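Side-chain contacts in ubiquitin-like-specific protease 2 (Saccharomyces cerevisiae, PDB 5LNB), which removes SUMO from modified proteins as a cysteine protease of the Ulp1 (C48) family, represented here by the part that carries its catalytic domain: residues A[31-36]-A[57-62]; A[49-54]-A[116-121]; A[97-102]-A[186-191]; A[220-225]-A[259-264]. All blocks are in the same frame, centred on the assembly; numbering follows the deposited sequence.

Contact 1 of 4, residues A[31-36]-A[57-62]; sequences SSYTIT and FTKFYI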
# COMPACT_ATOMS: atom_id res chain seq x y z
N SER A 31 -4.46 -14.82 -7.15
CA SER A 31 -3.04 -14.48 -7.11
C SER A 31 -2.32 -15.25 -6.01
O SER A 31 -2.89 -15.58 -4.97
CB SER A 31 -2.85 -12.97 -6.91
OG SER A 31 -3.55 -12.51 -5.77
N SER A 32 -1.04 -15.51 -6.25
CA SER A 32 -0.23 -16.36 -5.39
C SER A 32 1.05 -15.64 -5.01
O SER A 32 1.70 -15.02 -5.86
CB SER A 32 0.08 -17.69 -6.08
OG SER A 32 0.77 -18.57 -5.22
N TYR A 33 1.42 -15.70 -3.73
CA TYR A 33 2.62 -15.05 -3.22
C TYR A 33 3.50 -16.07 -2.52
O TYR A 33 3.00 -16.91 -1.76
CB TYR A 33 2.29 -13.91 -2.24
CG TYR A 33 1.59 -12.71 -2.86
CD1 TYR A 33 0.32 -12.83 -3.42
CD2 TYR A 33 2.20 -11.47 -2.87
CE1 TYR A 33 -0.32 -11.73 -3.99
CE2 TYR A 33 1.57 -10.36 -3.42
CZ TYR A 33 0.31 -10.50 -3.98
OH TYR A 33 -0.31 -9.39 -4.53
N THR A 34 4.80 -15.99 -2.77
CA THR A 34 5.78 -16.82 -2.07
C THR A 34 6.61 -15.94 -1.16
O THR A 34 7.17 -14.93 -1.60
CB THR A 34 6.68 -17.56 -3.06
OG1 THR A 34 5.91 -18.57 -3.75
CG2 THR A 34 7.84 -18.23 -2.33
N ILE A 35 6.69 -16.31 0.11
CA ILE A 35 7.47 -15.58 1.11
C ILE A 35 8.57 -16.51 1.59
O ILE A 35 8.28 -17.53 2.23
CB ILE A 35 6.60 -15.11 2.28
CG1 ILE A 35 5.52 -14.14 1.78
CG2 ILE A 35 7.49 -14.51 3.37
CD1 ILE A 35 6.07 -12.95 1.04
N THR A 36 9.82 -16.17 1.28
CA THR A 36 10.95 -16.99 1.68
C THR A 36 11.52 -16.50 3.01
O THR A 36 11.15 -15.44 3.53
CB THR A 36 12.06 -16.97 0.62
OG1 THR A 36 12.67 -15.68 0.58
CG2 THR A 36 11.51 -17.34 -0.76
N PHE A 57 1.78 -7.89 2.45
CA PHE A 57 0.88 -7.45 3.50
C PHE A 57 -0.10 -6.37 3.05
O PHE A 57 -1.23 -6.34 3.54
CB PHE A 57 1.68 -6.97 4.70
CG PHE A 57 1.98 -8.05 5.68
CD1 PHE A 57 0.94 -8.72 6.32
CD2 PHE A 57 3.29 -8.40 5.98
CE1 PHE A 57 1.21 -9.74 7.24
CE2 PHE A 57 3.56 -9.40 6.91
CZ PHE A 57 2.51 -10.07 7.54
N THR A 58 0.30 -5.48 2.14
CA THR A 58 -0.70 -4.56 1.61
C THR A 58 -1.81 -5.33 0.92
O THR A 58 -3.00 -5.07 1.14
CB THR A 58 -0.06 -3.55 0.65
OG1 THR A 58 0.49 -4.23 -0.48
CG2 THR A 58 1.04 -2.75 1.35
N LYS A 59 -1.44 -6.32 0.11
CA LYS A 59 -2.42 -7.23 -0.47
C LYS A 59 -3.21 -7.95 0.62
O LYS A 59 -4.44 -8.02 0.56
CB LYS A 59 -1.70 -8.23 -1.37
CG LYS A 59 -2.60 -9.24 -2.04
CD LYS A 59 -3.37 -8.60 -3.17
CE LYS A 59 -3.99 -9.66 -4.10
NZ LYS A 59 -5.11 -9.11 -4.90
N PHE A 60 -2.51 -8.47 1.62
CA PHE A 60 -3.17 -9.24 2.67
C PHE A 60 -4.26 -8.43 3.37
O PHE A 60 -5.40 -8.89 3.51
CB PHE A 60 -2.12 -9.74 3.67
CG PHE A 60 -2.68 -10.62 4.74
CD1 PHE A 60 -2.90 -11.97 4.51
CD2 PHE A 60 -3.00 -10.10 5.99
CE1 PHE A 60 -3.41 -12.79 5.49
CE2 PHE A 60 -3.51 -10.91 6.98
CZ PHE A 60 -3.72 -12.26 6.73
N TYR A 61 -3.94 -7.20 3.80
CA TYR A 61 -4.91 -6.43 4.57
C TYR A 61 -6.00 -5.80 3.72
O TYR A 61 -7.08 -5.51 4.24
CB TYR A 61 -4.19 -5.36 5.40
CG TYR A 61 -3.43 -5.99 6.54
CD1 TYR A 61 -4.09 -6.77 7.48
CD2 TYR A 61 -2.05 -5.83 6.66
CE1 TYR A 61 -3.39 -7.37 8.52
CE2 TYR A 61 -1.35 -6.42 7.70
CZ TYR A 61 -2.02 -7.19 8.62
OH TYR A 61 -1.33 -7.77 9.65
N ILE A 62 -5.76 -5.61 2.42
CA ILE A 62 -6.85 -5.13 1.57
C ILE A 62 -7.82 -6.25 1.26
O ILE A 62 -9.04 -6.05 1.22
CB ILE A 62 -6.28 -4.48 0.31
CG1 ILE A 62 -5.60 -3.15 0.68
CG2 ILE A 62 -7.37 -4.25 -0.72
CD1 ILE A 62 -4.93 -2.46 -0.48
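Tyr33 and Lys59 make the close part of this contact. Their side chains cross at about a right angle, the tyrosine coming from strand 32-35 and the lysine from helix 51-67. The phenol end does the touching. Tyr33 OH lies 3.4 Å from Lys59 CG and 3.4 Å from Lys59 CD, so it rests on the middle of the aliphatic chain. The lysine meets the ring obliquely. Lys59 CG is anti to the backbone N (chi1 -180°), and a bend at chi2 (75°) turns the rest of the chain along the phenol end and on to Ser31. There Lys59 CE lies 3.3 Å from Ser31 OG. That hydroxyl sits at the edge of the Tyr33 ring, in its plane.

Strand 32-35 pairs with strand 23-26 in a small antiparallel hairpin. The hairpin lies beside the long helix 51-67 of the papain-like (clan CA) protease fold. The two backbones stay well apart, with the CA atoms of Tyr33 and Lys59 9.7 Å from each other, and side chains alone bridge the distance.

The polar end of the contact is looser. Lys59 NZ is 3.8 Å from Ser31 OG, and its salt bridges go instead to Asp29 and Glu63. Ser31 OG is hydrogen-bonded to Asp29 as well. The carboxylate of Asp29 thus bonds to both Ser31 and Lys59, one oxygen to each. On the hairpin itself, Tyr33 also meets the ring of Phe27, with the planes at about 85°.

Contact 2 of 4, residues A[49-54]-A[116-121]; sequences VNDSIL and PINISY. With ACT (acetate ion), chain B.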
# COMPACT_ATOMS: atom_id res chain seq x y z
N VAL A 49 12.34 -3.12 5.52
CA VAL A 49 11.29 -4.03 5.07
C VAL A 49 11.37 -4.15 3.55
O VAL A 49 11.23 -3.15 2.84
CB VAL A 49 9.91 -3.52 5.51
CG1 VAL A 49 8.83 -4.39 4.93
CG2 VAL A 49 9.81 -3.50 7.03
N ASN A 50 11.60 -5.36 3.05
CA ASN A 50 11.78 -5.52 1.61
C ASN A 50 10.44 -5.53 0.87
O ASN A 50 9.36 -5.56 1.47
CB ASN A 50 12.57 -6.80 1.29
CG ASN A 50 11.91 -8.05 1.84
OD1 ASN A 50 10.76 -8.36 1.51
ND2 ASN A 50 12.63 -8.77 2.69
N ASP A 51 10.52 -5.49 -0.47
CA ASP A 51 9.32 -5.39 -1.31
C ASP A 51 8.40 -6.59 -1.12
O ASP A 51 7.17 -6.46 -1.19
CB ASP A 51 9.71 -5.29 -2.78
CG ASP A 51 10.65 -4.14 -3.04
OD1 ASP A 51 10.33 -3.00 -2.65
OD2 ASP A 51 11.72 -4.37 -3.65
N SER A 52 8.97 -7.78 -0.92
CA SER A 52 8.16 -8.99 -0.80
C SER A 52 7.23 -8.89 0.40
O SER A 52 6.03 -9.17 0.30
CB SER A 52 9.05 -10.22 -0.68
OG SER A 52 9.87 -10.35 -1.82
N ILE A 53 7.79 -8.52 1.55
CA ILE A 53 7.00 -8.41 2.76
C ILE A 53 5.94 -7.33 2.61
O ILE A 53 4.77 -7.53 2.93
CB ILE A 53 7.91 -8.14 3.97
CG1 ILE A 53 8.81 -9.35 4.26
CG2 ILE A 53 7.07 -7.78 5.17
CD1 ILE A 53 8.05 -10.63 4.55
N LEU A 54 6.35 -6.16 2.12
CA LEU A 54 5.41 -5.05 2.03
C LEU A 54 4.30 -5.34 1.02
O LEU A 54 3.12 -5.11 1.32
CB LEU A 54 6.14 -3.76 1.69
CG LEU A 54 5.21 -2.56 1.85
CD1 LEU A 54 5.94 -1.48 2.57
CD2 LEU A 54 4.70 -2.10 0.48
N PRO A 116 2.22 2.16 -2.97
CA PRO A 116 3.37 2.27 -2.07
C PRO A 116 4.62 2.71 -2.82
O PRO A 116 4.82 2.36 -3.99
CB PRO A 116 3.52 0.85 -1.50
CG PRO A 116 2.76 -0.03 -2.39
CD PRO A 116 1.70 0.79 -3.07
N ILE A 117 5.45 3.50 -2.14
CA ILE A 117 6.57 4.20 -2.77
C ILE A 117 7.85 3.86 -2.03
O ILE A 117 7.95 4.08 -0.81
CB ILE A 117 6.33 5.72 -2.81
CG1 ILE A 117 5.15 6.03 -3.74
CG2 ILE A 117 7.60 6.46 -3.24
CD1 ILE A 117 4.74 7.48 -3.79
N ASN A 118 8.83 3.34 -2.75
CA ASN A 118 10.10 2.90 -2.19
C ASN A 118 11.21 3.68 -2.88
O ASN A 118 11.52 3.41 -4.04
CB ASN A 118 10.28 1.39 -2.37
CG ASN A 118 11.69 0.92 -2.08
OD1 ASN A 118 12.46 1.59 -1.39
ND2 ASN A 118 12.05 -0.24 -2.62
N ILE A 119 11.78 4.66 -2.18
CA ILE A 119 12.85 5.48 -2.73
C ILE A 119 14.01 5.49 -1.75
O ILE A 119 13.84 5.84 -0.58
CB ILE A 119 12.39 6.92 -3.01
CG1 ILE A 119 11.27 6.95 -4.06
CG2 ILE A 119 13.57 7.76 -3.49
CD1 ILE A 119 10.73 8.36 -4.32
N SER A 120 15.20 5.13 -2.24
CA SER A 120 16.42 5.15 -1.42
C SER A 120 16.15 4.64 -0.00
O SER A 120 16.50 5.28 0.99
CB SER A 120 17.02 6.55 -1.37
OG SER A 120 17.30 7.01 -2.68
N TYR A 121 15.49 3.49 0.08
CA TYR A 121 15.25 2.77 1.33
C TYR A 121 14.28 3.49 2.26
O TYR A 121 14.18 3.13 3.44
CB TYR A 121 16.57 2.49 2.06
CG TYR A 121 17.39 1.45 1.36
CD1 TYR A 121 17.21 0.09 1.63
CD2 TYR A 121 18.34 1.81 0.41
CE1 TYR A 121 17.95 -0.88 0.98
CE2 TYR A 121 19.09 0.84 -0.25
CZ TYR A 121 18.89 -0.50 0.05
OH TYR A 121 19.63 -1.47 -0.61
C ACT B . 15.57 -0.15 -2.70
O ACT B . 15.53 0.97 -2.12
OXT ACT B . 14.50 -0.58 -3.19
CH3 ACT B . 16.83 -0.95 -2.83
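Asn118 lies between Asp51 and a bound acetate ion, and one amide nitrogen faces both. Asn118 ND2 gives a weak, bent hydrogen bond to Asp51 OD1 at 3.3 Å, with an N-H...O angle of 127°. The carboxylate and amide planes are turned 50° apart, and the side chains cross at about a right angle. The acetate, probably from the crystallisation liquor, approaches the same nitrogen. Its modelled distance of 2.5 Å from Asn118 ND2 to acetate OXT is too short to be taken literally. The other acetate oxygen receives a weak bond from Tyr121 N. The ion also lies over one face of the Tyr121 ring, where its methyl carbon CH3 is 3.6 Å from Tyr121 CZ.

Ser120 and Tyr121 have positive phi, consistent with a type I' turn joining strands 112-119 and 122-129. This turn places the Tyr121 ring beside the ion.

The apolar part lies one helical turn along from Asp51. Leu54 CD2 packs on Pro116 CB at 3.7 Å. Leu54 CG is anti to the backbone N (chi1 -170°), which directs the branch to the proline. The helix start is capped by Asn50, whose OD1 accepts from Ile53 N at 3.0 Å in a nearly straight bond.

Trp123 of strand 122-129 touches Asp51, Leu54 and Asn118, and its NE1 bonds to Val49 O. Asp51 also touches Phe82 of helix 82-87. The contact thus sets the first turn of helix 51-67 against the end of strand 112-119, in the central five-stranded sheet.

Contact 3 of 4, residues A[97-102]-A[186-191]; sequences NVKKWV and ALDKYS
Lys99 reaches 186-191 through a salt bridge to Asp188. Its chain runs out nearly extended and bends only at the last torsion (chi4 56°), which turns the ammonium group to the carboxylate. Lys99 NZ lies 2.8 Å from Asp188 OD2. It meets that oxygen on the syn side, 34° out of the carboxylate plane. Asp188 OD1 is farther from Lys99 NZ, at 3.4 Å.

The same carboxylate also pairs with Lys189, the next residue of its helix, where Lys189 NZ is 3.5 Å from Asp188 OD2. The two ammonium groups, with Lys99 NZ 4.5 Å from Lys189 NZ, share one carboxylate, which should offset their like charges. Tyr95 OH is a further hydrogen-bond partner of Asp188 OD2. The backbone of Lys99 takes part through a water, which donates to Lys99 O at 2.7 Å and lies close to Lys189 NZ.

Three residues on, Val102 adds a looser apolar contact. Val102 CG2 is 4.4 Å from Lys189 CE, and that carbon also lies 3.8 Å from Val102 O. The carbonyl oxygen has its own hydrogen bond from Thr105.

The arrangement is a salt-bridge network at the periphery of the catalytic domain. The centre of the contact lies about 21 Å from that of the chain. It joins the stretch following helix 94-98 to the last turn of helix 172-190. Deeper in, Val98 and Val102 pack on Phe181 of that helix, and Val98 also touches helix 82-87.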
# COMPACT_ATOMS: atom_id res chain seq x y z
N ASN A 97 6.87 4.35 -19.64
CA ASN A 97 7.54 3.38 -18.79
C ASN A 97 6.58 2.31 -18.29
O ASN A 97 6.95 1.14 -18.17
CB ASN A 97 8.22 4.08 -17.60
CG ASN A 97 9.36 4.98 -18.02
OD1 ASN A 97 9.96 4.78 -19.08
ND2 ASN A 97 9.68 5.97 -17.19
N VAL A 98 5.33 2.69 -18.01
CA VAL A 98 4.36 1.79 -17.39
C VAL A 98 3.17 1.52 -18.29
O VAL A 98 2.16 0.98 -17.82
CB VAL A 98 3.89 2.33 -16.02
CG1 VAL A 98 5.03 2.32 -15.02
CG2 VAL A 98 3.32 3.75 -16.17
N LYS A 99 3.24 1.86 -19.58
CA LYS A 99 2.10 1.64 -20.46
C LYS A 99 1.71 0.16 -20.52
O LYS A 99 0.53 -0.19 -20.39
CB LYS A 99 2.38 2.16 -21.87
CG LYS A 99 1.18 2.02 -22.80
CD LYS A 99 1.30 2.91 -24.02
CE LYS A 99 0.13 2.69 -24.99
NZ LYS A 99 -1.20 2.89 -24.33
N LYS A 100 2.68 -0.73 -20.71
CA LYS A 100 2.36 -2.15 -20.70
C LYS A 100 1.89 -2.59 -19.32
O LYS A 100 0.98 -3.42 -19.19
CB LYS A 100 3.57 -2.97 -21.14
CG LYS A 100 3.34 -4.47 -21.09
CD LYS A 100 4.61 -5.25 -21.42
CE LYS A 100 5.20 -4.83 -22.75
NZ LYS A 100 6.14 -5.86 -23.29
N TRP A 101 2.49 -2.01 -18.27
CA TRP A 101 2.08 -2.30 -16.90
C TRP A 101 0.59 -2.11 -16.69
O TRP A 101 -0.05 -2.92 -16.00
CB TRP A 101 2.85 -1.39 -15.95
CG TRP A 101 2.85 -1.83 -14.52
CD1 TRP A 101 1.79 -1.85 -13.66
CD2 TRP A 101 3.99 -2.29 -13.78
NE1 TRP A 101 2.20 -2.31 -12.42
CE2 TRP A 101 3.54 -2.59 -12.48
CE3 TRP A 101 5.33 -2.48 -14.10
CZ2 TRP A 101 4.40 -3.08 -11.49
CZ3 TRP A 101 6.19 -2.97 -13.11
CH2 TRP A 101 5.71 -3.26 -11.83
N VAL A 102 0.01 -1.04 -17.23
CA VAL A 102 -1.38 -0.67 -16.97
C VAL A 102 -2.31 -1.09 -18.09
O VAL A 102 -3.46 -0.63 -18.14
CB VAL A 102 -1.51 0.83 -16.70
CG1 VAL A 102 -0.62 1.24 -15.54
CG2 VAL A 102 -1.20 1.63 -17.97
N ALA A 186 -5.55 9.22 -18.26
CA ALA A 186 -6.87 9.72 -18.61
C ALA A 186 -7.01 9.91 -20.12
O ALA A 186 -8.04 9.55 -20.71
CB ALA A 186 -7.14 11.04 -17.89
N LEU A 187 -5.99 10.49 -20.75
CA LEU A 187 -6.05 10.72 -22.19
C LEU A 187 -6.01 9.40 -22.95
O LEU A 187 -6.77 9.20 -23.91
CB LEU A 187 -4.90 11.63 -22.62
CG LEU A 187 -4.91 12.01 -24.10
CD1 LEU A 187 -6.12 12.86 -24.45
CD2 LEU A 187 -3.64 12.74 -24.50
N ASP A 188 -5.15 8.48 -22.51
CA ASP A 188 -4.97 7.21 -23.20
C ASP A 188 -6.22 6.34 -23.10
O ASP A 188 -6.72 5.84 -24.11
CB ASP A 188 -3.76 6.49 -22.61
CG ASP A 188 -3.48 5.16 -23.27
OD1 ASP A 188 -3.87 4.97 -24.45
OD2 ASP A 188 -2.87 4.29 -22.61
N LYS A 189 -6.72 6.11 -21.88
CA LYS A 189 -7.79 5.12 -21.74
C LYS A 189 -9.16 5.70 -22.03
O LYS A 189 -10.03 4.98 -22.53
CB LYS A 189 -7.80 4.51 -20.34
CG LYS A 189 -6.51 3.84 -19.91
CD LYS A 189 -6.06 2.82 -20.92
CE LYS A 189 -4.82 2.09 -20.43
NZ LYS A 189 -4.25 1.23 -21.52
N TYR A 190 -9.39 6.98 -21.70
CA TYR A 190 -10.72 7.55 -21.81
C TYR A 190 -10.80 8.77 -22.71
O TYR A 190 -11.88 9.35 -22.83
CB TYR A 190 -11.26 7.94 -20.42
CG TYR A 190 -11.00 6.94 -19.33
CD1 TYR A 190 -11.73 5.76 -19.25
CD2 TYR A 190 -10.01 7.19 -18.37
CE1 TYR A 190 -11.50 4.84 -18.22
CE2 TYR A 190 -9.76 6.27 -17.35
CZ TYR A 190 -10.50 5.10 -17.28
OH TYR A 190 -10.25 4.21 -16.27
N SER A 191 -9.71 9.19 -23.34
CA SER A 191 -9.72 10.37 -24.20
C SER A 191 -10.16 11.62 -23.44
O SER A 191 -10.79 12.52 -24.00
CB SER A 191 -10.61 10.15 -25.43
OG SER A 191 -10.03 9.18 -26.28
O HOH W 1 -1.81 0.58 -21.53

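Contact 4 of 4, residues A[220-225]-A[259-264]; sequences ILNIRK and NERNSA
Arg261 holds the side-chain oxygen of Asn222 with both terminal nitrogens. Arg261 NH2 donates to Asn222 OD1 at 2.7 Å and Arg261 NH1 at 3.0 Å. The end-on grip ties helix 215-228 of the papain-like protease fold to the short helical segment 258-261. The two bonds converge on one oxygen, which lies almost in the guanidinium plane. Seen from the amide, both donors come from the same face. NH2 is tilted 26° from the carbonyl plane, while NH1 stands well above it, 46° out. The amide and guanidinium planes are turned well away from one another, and the two side chains cross at about a right angle.

Further partners fix the guanidinium. A water accepts from Arg261 NH2 and donates to Leu221 O. Outside the two segments, Arg261 NH1 is hydrogen-bonded to the side chain of His218, and Arg261 NH2 makes a weak bond to Phe256 O. Arg261 is buried, and these bonds supply its polar end with partners. A bend at chi2 (-70°) turns the arginine chain to the helix.

The packing begins on the flat group itself. Leu221 CB sits over the centre of one guanidinium face, 3.8 Å from Arg261 CZ, and the two side chains slide past each other in opposite directions. Beyond it the contact becomes purely apolar. Ala264, at the start of helix 264-285, points its methyl group at the branched end of Leu221. The methyl meets both branches, with Leu221 CD1 3.7 Å and Leu221 CD2 3.9 Å from Ala264 CB.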
# COMPACT_ATOMS: atom_id res chain seq x y z
N ILE A 220 2.59 -0.46 6.00
CA ILE A 220 1.68 -1.60 6.14
C ILE A 220 0.54 -1.27 7.10
O ILE A 220 -0.63 -1.49 6.79
CB ILE A 220 2.47 -2.84 6.60
CG1 ILE A 220 3.42 -3.31 5.49
CG2 ILE A 220 1.52 -3.97 7.07
CD1 ILE A 220 4.45 -4.35 5.95
N LEU A 221 0.87 -0.71 8.27
CA LEU A 221 -0.17 -0.50 9.26
C LEU A 221 -1.05 0.71 8.94
O LEU A 221 -2.23 0.72 9.31
CB LEU A 221 0.44 -0.37 10.65
CG LEU A 221 0.55 -1.78 11.27
CD1 LEU A 221 1.90 -2.43 11.00
CD2 LEU A 221 0.22 -1.78 12.73
N ASN A 222 -0.51 1.71 8.24
CA ASN A 222 -1.33 2.84 7.83
C ASN A 222 -2.34 2.42 6.77
O ASN A 222 -3.52 2.78 6.84
CB ASN A 222 -0.45 3.99 7.34
CG ASN A 222 0.33 4.65 8.48
OD1 ASN A 222 -0.07 4.57 9.65
ND2 ASN A 222 1.43 5.30 8.14
N ILE A 223 -1.89 1.64 5.79
CA ILE A 223 -2.80 1.09 4.79
C ILE A 223 -3.82 0.18 5.46
O ILE A 223 -5.02 0.25 5.18
CB ILE A 223 -2.02 0.36 3.68
CG1 ILE A 223 -1.27 1.39 2.82
CG2 ILE A 223 -2.96 -0.52 2.86
CD1 ILE A 223 -0.35 0.81 1.78
N ARG A 224 -3.36 -0.68 6.36
CA ARG A 224 -4.28 -1.55 7.09
C ARG A 224 -5.35 -0.74 7.81
O ARG A 224 -6.54 -1.07 7.74
CB ARG A 224 -3.51 -2.41 8.09
CG ARG A 224 -4.42 -3.26 8.95
CD ARG A 224 -3.65 -4.09 9.95
NE ARG A 224 -4.54 -4.92 10.74
CZ ARG A 224 -4.17 -5.63 11.80
NH1 ARG A 224 -2.91 -5.61 12.21
NH2 ARG A 224 -5.06 -6.36 12.45
N LYS A 225 -4.94 0.32 8.51
CA LYS A 225 -5.92 1.14 9.23
C LYS A 225 -6.89 1.79 8.26
O LYS A 225 -8.10 1.82 8.50
CB LYS A 225 -5.21 2.19 10.08
CG LYS A 225 -6.14 3.16 10.78
CD LYS A 225 -7.06 2.46 11.77
CE LYS A 225 -6.25 1.65 12.78
NZ LYS A 225 -7.09 1.19 13.94
N ASN A 259 0.32 3.51 20.02
CA ASN A 259 0.89 2.78 21.14
C ASN A 259 1.25 1.34 20.78
O ASN A 259 2.08 0.73 21.46
CB ASN A 259 -0.07 2.80 22.34
CG ASN A 259 -1.37 2.05 22.06
OD1 ASN A 259 -1.89 2.09 20.95
ND2 ASN A 259 -1.89 1.38 23.07
N GLU A 260 0.65 0.78 19.74
CA GLU A 260 0.97 -0.57 19.28
C GLU A 260 2.08 -0.60 18.24
O GLU A 260 2.56 -1.69 17.91
CB GLU A 260 -0.28 -1.24 18.70
CG GLU A 260 -1.43 -1.36 19.68
CD GLU A 260 -2.73 -1.74 18.99
OE1 GLU A 260 -2.71 -2.05 17.78
OE2 GLU A 260 -3.79 -1.73 19.67
N ARG A 261 2.49 0.55 17.69
CA ARG A 261 3.46 0.55 16.60
C ARG A 261 4.78 -0.08 17.02
O ARG A 261 5.46 -0.71 16.20
CB ARG A 261 3.69 1.97 16.08
CG ARG A 261 2.48 2.58 15.37
CD ARG A 261 2.22 1.90 14.03
NE ARG A 261 0.90 2.22 13.48
CZ ARG A 261 0.69 2.96 12.40
NH1 ARG A 261 1.72 3.49 11.74
NH2 ARG A 261 -0.55 3.18 11.97
N ASN A 262 5.16 0.08 18.29
CA ASN A 262 6.43 -0.47 18.77
C ASN A 262 6.47 -1.99 18.62
O ASN A 262 7.54 -2.57 18.40
CB ASN A 262 6.65 -0.06 20.22
CG ASN A 262 7.96 -0.59 20.77
OD1 ASN A 262 8.93 -0.74 20.04
ND2 ASN A 262 7.98 -0.87 22.08
N SER A 263 5.32 -2.65 18.71
CA SER A 263 5.23 -4.10 18.61
C SER A 263 4.77 -4.58 17.24
O SER A 263 4.60 -5.78 17.04
CB SER A 263 4.29 -4.65 19.68
OG SER A 263 4.67 -4.19 20.96
N ALA A 264 4.55 -3.66 16.30
CA ALA A 264 3.94 -4.04 15.02
C ALA A 264 4.80 -5.05 14.28
O ALA A 264 4.28 -6.01 13.70
CB ALA A 264 3.72 -2.79 14.16
O HOH W 2 -2.54 0.98 12.27

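From the N terminus, contact 1 closes a loop of 20 residues between the hairpin strand 32-35 and helix 51-67. Contact 2 begins inside that loop, on the start of the same helix, and ends at strand 112-119, so the two cross. Contact 3 crosses contact 2 in turn. It opens before that strand and closes at the end of helix 172-190. Contact 4 follows in series and links helix 215-228 to segment 259-264, which leads into helix 264-285. Contacts 1, 2 and 4 touch one another around helix 51-67, with Ile220 meeting Leu54, Phe57 and Tyr61. Contact 3 stands apart, its centre about 34 Å from that of contact 4.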